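Local coordinates for hypothetical aldose 1-epimerase (Klebsiella pneumoniae subsp. pneumoniae MGH 78578, PDB 3TY1), which is of unconfirmed function but may bind carbohydrates, being a putative aldose 1-epimerase of the galactose mutarotase-like superfamily, at residues L351-D354 and S355-A359; T62-P65 and T66-M69; Q20-S23 and D24-K27. All coordinates share one frame; numbering follows the deposited sequence.

Interaction 1 (L351-D354 and S355-A359); sequences LLHD and SAQVA
The side-chain amide of Gln357 lies over one face of the His353 ring, its CD 3.8 Å above the ring plane and displaced toward the rim. Amide and imidazole planes stand 86° apart, which excludes a parallel stack. The contact is a helix N-cap, placed where strand 342-352 ends and helix 355-369 starts. Asp354 holds the cap position, and its OD1 receives Gln357 N at 2.9 Å, the donor arriving nearly along the carboxylate C-O axis. The first torsion of Asp354 (chi1 67°) sets CG between its own N and carbonyl carbon, turning the carboxylate back over the opening turn. The helix also takes up the main chain of Asp354, since Val358 N reaches Asp354 O at 3.2 Å in a bond that lies in the carbonyl plane.

Gln357 returns a bond to the segment that caps it. Its chain, extended beyond CG, carries OE1 to His353 N at 2.8 Å; that N-H comes from above the amide carbonyl plane. The bond reaches the residue before the cap, so the reciprocal pair of a classical capping box is not formed, yet the strand end is tied to the first turn all the same. The His353 ring also stacks with that of Phe77, and Asn188 bonds Leu351 O. Beneath the polar layer, at the buried side of the turn, Leu352 CB meets Val358 CG2 at 4.0 Å.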
loop_
_atom_site.group_PDB
_atom_site.type_symbol
_atom_site.label_atom_id
_atom_site.label_comp_id
_atom_site.label_asym_id
_atom_site.label_seq_id
_atom_site.Cartn_x
_atom_site.Cartn_y
_atom_site.Cartn_z
ATOM N N LEU A 351 -13.790 4.342 -33.540
ATOM C CA LEU A 351 -12.529 4.157 -34.237
ATOM C C LEU A 351 -12.828 4.360 -35.742
ATOM O O LEU A 351 -13.526 3.563 -36.401
ATOM C CB LEU A 351 -11.935 2.775 -33.932
ATOM C CG LEU A 351 -10.451 2.601 -34.347
ATOM C CD1 LEU A 351 -9.603 3.635 -33.610
ATOM C CD2 LEU A 351 -9.934 1.200 -34.064
ATOM N N LEU A 352 -12.303 5.460 -36.265
ATOM C CA LEU A 352 -12.519 5.884 -37.640
ATOM C C LEU A 352 -11.413 5.241 -38.467
ATOM O O LEU A 352 -10.210 5.392 -38.161
ATOM C CB LEU A 352 -12.473 7.421 -37.700
ATOM C CG LEU A 352 -13.315 8.233 -36.668
ATOM C CD1 LEU A 352 -12.949 9.705 -36.725
ATOM C CD2 LEU A 352 -14.827 8.022 -36.849
ATOM N N HIS A 353 -11.790 4.436 -39.462
ATOM C CA HIS A 353 -10.782 3.619 -40.183
ATOM C C HIS A 353 -10.824 3.801 -41.700
ATOM O O HIS A 353 -10.275 2.989 -42.424
ATOM C CB HIS A 353 -10.893 2.142 -39.786
ATOM C CG HIS A 353 -12.248 1.531 -40.025
ATOM N ND1 HIS A 353 -12.591 0.918 -41.209
ATOM C CD2 HIS A 353 -13.336 1.434 -39.223
ATOM C CE1 HIS A 353 -13.840 0.476 -41.127
ATOM N NE2 HIS A 353 -14.317 0.783 -39.932
ATOM N N ASP A 354 -11.508 4.833 -42.182
ATOM C CA ASP A 354 -11.380 5.224 -43.588
ATOM C C ASP A 354 -11.696 6.713 -43.775
ATOM O O ASP A 354 -12.193 7.367 -42.855
ATOM C CB ASP A 354 -12.154 4.287 -44.545
ATOM C CG ASP A 354 -13.669 4.369 -44.387
ATOM O OD1 ASP A 354 -14.193 5.406 -43.932
ATOM O OD2 ASP A 354 -14.342 3.380 -44.756
ATOM N N SER A 355 -11.405 7.220 -44.972
ATOM C CA SER A 355 -11.596 8.644 -45.305
ATOM C C SER A 355 -13.026 9.108 -45.141
ATOM O O SER A 355 -13.250 10.175 -44.576
ATOM C CB SER A 355 -11.101 8.943 -46.714
ATOM O OG SER A 355 -9.711 8.659 -46.783
ATOM N N ALA A 356 -13.973 8.285 -45.588
ATOM C CA ALA A 356 -15.403 8.615 -45.519
ATOM C C ALA A 356 -15.853 8.786 -44.090
ATOM O O ALA A 356 -16.643 9.679 -43.788
ATOM C CB ALA A 356 -16.264 7.534 -46.261
ATOM N N GLN A 357 -15.353 7.929 -43.188
ATOM C CA GLN A 357 -15.690 8.061 -41.763
ATOM C C GLN A 357 -15.141 9.318 -41.142
ATOM O O GLN A 357 -15.861 10.003 -40.404
ATOM C CB GLN A 357 -15.234 6.840 -40.951
ATOM C CG GLN A 357 -16.061 5.620 -41.233
ATOM C CD GLN A 357 -15.538 4.382 -40.552
ATOM O OE1 GLN A 357 -14.613 4.431 -39.729
ATOM N NE2 GLN A 357 -16.141 3.249 -40.876
ATOM N N VAL A 358 -13.873 9.615 -41.401
ATOM C CA VAL A 358 -13.287 10.877 -40.935
ATOM C C VAL A 358 -14.052 12.110 -41.513
ATOM O O VAL A 358 -14.313 13.092 -40.795
ATOM C CB VAL A 358 -11.771 10.946 -41.289
ATOM C CG1 VAL A 358 -11.192 12.334 -41.031
ATOM C CG2 VAL A 358 -10.980 9.816 -40.524
ATOM N N ALA A 359 -14.410 12.051 -42.803
ATOM C CA ALA A 359 -15.088 13.170 -43.485
ATOM C C ALA A 359 -16.455 13.430 -42.850
ATOM O O ALA A 359 -16.824 14.593 -42.619
ATOM C CB ALA A 359 -15.206 12.903 -44.991
#

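Interaction 2 (T62-P65 and T66-M69); sequences TLSP and TRGM
Ser64 O is approached by two main-chain N-H groups of the loop that follows it: Met69 N at 2.9 Å and Arg67 N at 3.2 Å. Both bonds are weak, the first having an N-H...O angle well short of straight. Arg67 N is itself shared, because it also makes a weak bond to Ser64 OG at 3.3 Å. With chi1 177° that hydroxyl is turned away from its own N to the carbonyl side, where it meets the same N-H as Ser64 O. Its stronger partner is Lys49 O, on the neighbouring strand 49-55, which fixes the hydroxyl from the sheet side.

The geometry belongs to the tight link of a beta hairpin: strands 60-64 and 70-76 are antiparallel neighbours in the six-stranded sheet of this supersandwich fold, and residues 65-69 turn the chain between them. Gly68 has a left-handed backbone (phi 61°) that helps bring Met69 N back to Ser64 O; Met69 also has positive phi.

Apolar packing closes the other side of the turn. Met69 is a selenomethionine whose chain folds back on itself, bent at chi2 (-70°) and again at chi3. The bends lay SE against the pyrrolidine of Pro65, 3.6 Å from CA and 3.9 Å from CB, and leave CE 3.6 Å from Leu63 CD1. Pro65 and Met69 both touch Val147 of strand 146-152, so these side chains carry the turn's packing onto the ten-stranded sheet. The Arg67 side chain heads away from the turn: its guanidinium forms a salt bridge through NH2 to Glu112 OE2, while NH1 bonds Asn141 OD1 and Val91 O.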
loop_
_atom_site.group_PDB
_atom_site.type_symbol
_atom_site.label_atom_id
_atom_site.label_comp_id
_atom_site.label_asym_id
_atom_site.label_seq_id
_atom_site.Cartn_x
_atom_site.Cartn_y
_atom_site.Cartn_z
ATOM N N THR A 62 -9.741 -3.951 -24.050
ATOM C CA THR A 62 -9.141 -4.426 -22.803
ATOM C C THR A 62 -9.356 -3.424 -21.746
ATOM O O THR A 62 -9.035 -2.245 -21.933
ATOM C CB THR A 62 -7.625 -4.668 -22.957
ATOM O OG1 THR A 62 -7.419 -5.614 -24.003
ATOM C CG2 THR A 62 -7.010 -5.194 -21.645
ATOM N N LEU A 63 -9.890 -3.877 -20.623
ATOM C CA LEU A 63 -10.054 -2.991 -19.461
ATOM C C LEU A 63 -9.507 -3.677 -18.225
ATOM O O LEU A 63 -9.253 -4.862 -18.266
ATOM C CB LEU A 63 -11.485 -2.542 -19.322
ATOM C CG LEU A 63 -12.656 -3.447 -19.119
ATOM C CD1 LEU A 63 -12.678 -3.806 -17.609
ATOM C CD2 LEU A 63 -13.945 -2.765 -19.499
ATOM N N SER A 64 -9.317 -2.931 -17.143
ATOM C CA SER A 64 -8.806 -3.484 -15.903
ATOM C C SER A 64 -9.747 -3.251 -14.725
ATOM O O SER A 64 -9.869 -2.121 -14.256
ATOM C CB SER A 64 -7.425 -2.915 -15.581
ATOM O OG SER A 64 -7.033 -3.455 -14.338
ATOM N N PRO A 65 -10.393 -4.322 -14.213
ATOM C CA PRO A 65 -11.226 -4.192 -13.025
ATOM C C PRO A 65 -10.468 -3.797 -11.760
ATOM O O PRO A 65 -11.043 -3.215 -10.845
ATOM C CB PRO A 65 -11.802 -5.592 -12.872
ATOM C CG PRO A 65 -11.833 -6.107 -14.303
ATOM C CD PRO A 65 -10.577 -5.648 -14.841
ATOM N N THR A 66 -9.192 -4.148 -11.677
ATOM C CA THR A 66 -8.362 -3.761 -10.555
ATOM C C THR A 66 -8.126 -2.254 -10.528
ATOM O O THR A 66 -7.964 -1.671 -9.451
ATOM C CB THR A 66 -7.027 -4.500 -10.664
ATOM O OG1 THR A 66 -7.319 -5.891 -10.718
ATOM C CG2 THR A 66 -6.105 -4.221 -9.462
ATOM N N ARG A 67 -8.050 -1.645 -11.727
ATOM C CA ARG A 67 -7.776 -0.216 -11.893
ATOM C C ARG A 67 -9.034 0.538 -12.352
ATOM O O ARG A 67 -9.078 1.089 -13.449
ATOM C CB ARG A 67 -6.600 -0.045 -12.870
ATOM C CG ARG A 67 -5.269 -0.703 -12.353
ATOM C CD ARG A 67 -4.082 -0.450 -13.260
ATOM N NE ARG A 67 -3.887 0.986 -13.428
ATOM C CZ ARG A 67 -3.432 1.836 -12.516
ATOM N NH1 ARG A 67 -3.002 1.414 -11.307
ATOM N NH2 ARG A 67 -3.420 3.143 -12.822
ATOM N N GLY A 68 -10.096 0.421 -11.542
ATOM C CA GLY A 68 -11.347 1.208 -11.668
ATOM C C GLY A 68 -12.121 1.046 -12.961
ATOM O O GLY A 68 -12.894 1.907 -13.317
HETATM N N MSE A 69 -11.900 -0.072 -13.646
HETATM C CA MSE A 69 -12.470 -0.314 -14.978
HETATM C C MSE A 69 -11.936 0.644 -16.048
HETATM O O MSE A 69 -12.564 0.831 -17.110
HETATM C CB MSE A 69 -14.000 -0.330 -14.951
HETATM C CG MSE A 69 -14.640 -1.131 -13.863
HETATM SE SE MSE A 69 -14.497 -3.010 -13.991
HETATM C CE MSE A 69 -15.616 -3.403 -15.577
#

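Interaction 3 (Q20-S23 and D24-K27); sequences QINS and DQLK
The Gln25 side chain crosses that of Asn22 at about a right angle, the two amide planes 40° apart. Its CB sits 4.1 Å from Asn22 O, and its CG then presses against the Asn22 amide, 3.1 Å from OD1. CD lies 3.7 Å from Asn22 ND2. At the tip, OE1 accepts Asn22 N at 3.1 Å, the donor standing well above the amide carbonyl plane, and NE2 ends beside Gln20 NE2.

The main chain of Gln25 pays the exchange back: Gln25 N points almost straight at Asn22 OD1 (2.9 Å, N-H...O 170°). This mutual exchange has the form of a capping box, although only one turn follows it. Asp24 to Lys27 make a type I beta turn, leaving edge strand 19-22 of the six-stranded sheet, and Leu26 N bonds Asn22 O at 3.0 Å without a regular helix developing. Asn22 ND2 is used as well, donating to Gln20 OE1 close to its own amide plane, which holds the Asn22 amide from both ends.

On the apolar side, Ile21 CD1 meets Leu26 CD1 at 4.1 Å; both side chains also touch Trp5 of strand 2-9. Ser23 OG bonds Phe33 N on the next strand.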
loop_
_atom_site.group_PDB
_atom_site.type_symbol
_atom_site.label_atom_id
_atom_site.label_comp_id
_atom_site.label_asym_id
_atom_site.label_seq_id
_atom_site.Cartn_x
_atom_site.Cartn_y
_atom_site.Cartn_z
ATOM N N GLN A 20 -13.551 -17.275 -18.829
ATOM C CA GLN A 20 -13.827 -16.882 -20.202
ATOM C C GLN A 20 -15.131 -17.449 -20.681
ATOM O O GLN A 20 -15.582 -18.513 -20.229
ATOM C CB GLN A 20 -12.724 -17.327 -21.176
ATOM C CG GLN A 20 -12.629 -18.830 -21.397
ATOM C CD GLN A 20 -13.657 -19.415 -22.432
ATOM O OE1 GLN A 20 -13.918 -18.806 -23.483
ATOM N NE2 GLN A 20 -14.200 -20.621 -22.135
ATOM N N ILE A 21 -15.708 -16.744 -21.633
ATOM C CA ILE A 21 -16.800 -17.297 -22.437
ATOM C C ILE A 21 -16.527 -16.969 -23.885
ATOM O O ILE A 21 -15.816 -16.018 -24.191
ATOM C CB ILE A 21 -18.162 -16.788 -22.022
ATOM C CG1 ILE A 21 -18.220 -15.263 -22.123
ATOM C CG2 ILE A 21 -18.520 -17.306 -20.620
ATOM C CD1 ILE A 21 -19.617 -14.692 -21.900
ATOM N N ASN A 22 -17.112 -17.740 -24.779
ATOM C CA ASN A 22 -16.916 -17.486 -26.180
ATOM C C ASN A 22 -18.173 -17.784 -26.976
ATOM O O ASN A 22 -19.043 -18.569 -26.550
ATOM C CB ASN A 22 -15.636 -18.193 -26.690
ATOM C CG ASN A 22 -15.775 -19.690 -26.769
ATOM O OD1 ASN A 22 -16.531 -20.219 -27.590
ATOM N ND2 ASN A 22 -15.060 -20.396 -25.895
ATOM N N SER A 23 -18.255 -17.118 -28.119
ATOM C CA SER A 23 -19.407 -17.158 -28.994
ATOM C C SER A 23 -19.728 -18.575 -29.495
ATOM O O SER A 23 -20.900 -18.902 -29.715
ATOM C CB SER A 23 -19.224 -16.186 -30.184
ATOM O OG SER A 23 -18.029 -16.411 -30.919
ATOM N N ASP A 24 -18.687 -19.372 -29.724
ATOM C CA ASP A 24 -18.845 -20.786 -30.106
ATOM C C ASP A 24 -19.624 -21.580 -29.068
ATOM O O ASP A 24 -20.677 -22.137 -29.393
ATOM C CB ASP A 24 -17.478 -21.467 -30.323
ATOM C CG ASP A 24 -17.031 -21.444 -31.763
ATOM O OD1 ASP A 24 -17.283 -20.435 -32.463
ATOM O OD2 ASP A 24 -16.419 -22.453 -32.189
ATOM N N GLN A 25 -19.115 -21.621 -27.827
ATOM C CA GLN A 25 -19.818 -22.315 -26.741
ATOM C C GLN A 25 -21.202 -21.740 -26.442
ATOM O O GLN A 25 -22.094 -22.501 -26.070
ATOM C CB GLN A 25 -18.994 -22.515 -25.432
ATOM C CG GLN A 25 -18.000 -21.482 -25.112
ATOM C CD GLN A 25 -17.859 -21.192 -23.631
ATOM O OE1 GLN A 25 -18.270 -20.111 -23.168
ATOM N NE2 GLN A 25 -17.302 -22.150 -22.880
ATOM N N LEU A 26 -21.393 -20.445 -26.669
ATOM C CA LEU A 26 -22.704 -19.804 -26.516
ATOM C C LEU A 26 -23.652 -20.043 -27.713
ATOM O O LEU A 26 -24.806 -19.604 -27.676
ATOM C CB LEU A 26 -22.543 -18.274 -26.320
ATOM C CG LEU A 26 -21.833 -17.802 -25.037
ATOM C CD1 LEU A 26 -21.508 -16.317 -25.107
ATOM C CD2 LEU A 26 -22.657 -18.114 -23.802
ATOM N N LYS A 27 -23.153 -20.703 -28.767
ATOM C CA LYS A 27 -23.878 -20.950 -30.000
ATOM C C LYS A 27 -24.359 -19.654 -30.689
ATOM O O LYS A 27 -25.422 -19.628 -31.297
ATOM C CB LYS A 27 -24.996 -21.994 -29.777
ATOM C CG LYS A 27 -24.444 -23.232 -29.057
ATOM C CD LYS A 27 -25.200 -24.523 -29.316
ATOM C CE LYS A 27 -24.483 -25.703 -28.628
ATOM N NZ LYS A 27 -25.168 -27.021 -28.816
#

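In the fold
Interaction 2 is the buried member, its centre about 12 Å from that of the chain, whereas interactions 1 and 3 are partly exposed, their centres about 21 and 29 Å from the same point. Interactions 2 and 3 both leave strands of the six-stranded sheet, and each packs on the ten-stranded sheet, through strands 146-152 and 2-9; interaction 1 leaves strand 342-352 of that larger sheet. In the outer two a carboxylate or amide oxygen takes the N-H three residues on, and a glutamine oxygen answers, to the cap residue's own N-H in interaction 3 but to the residue before it in interaction 1. Interaction 2 relies instead on weak bonds to Ser64 O and OG and selenium-hydrocarbon packing.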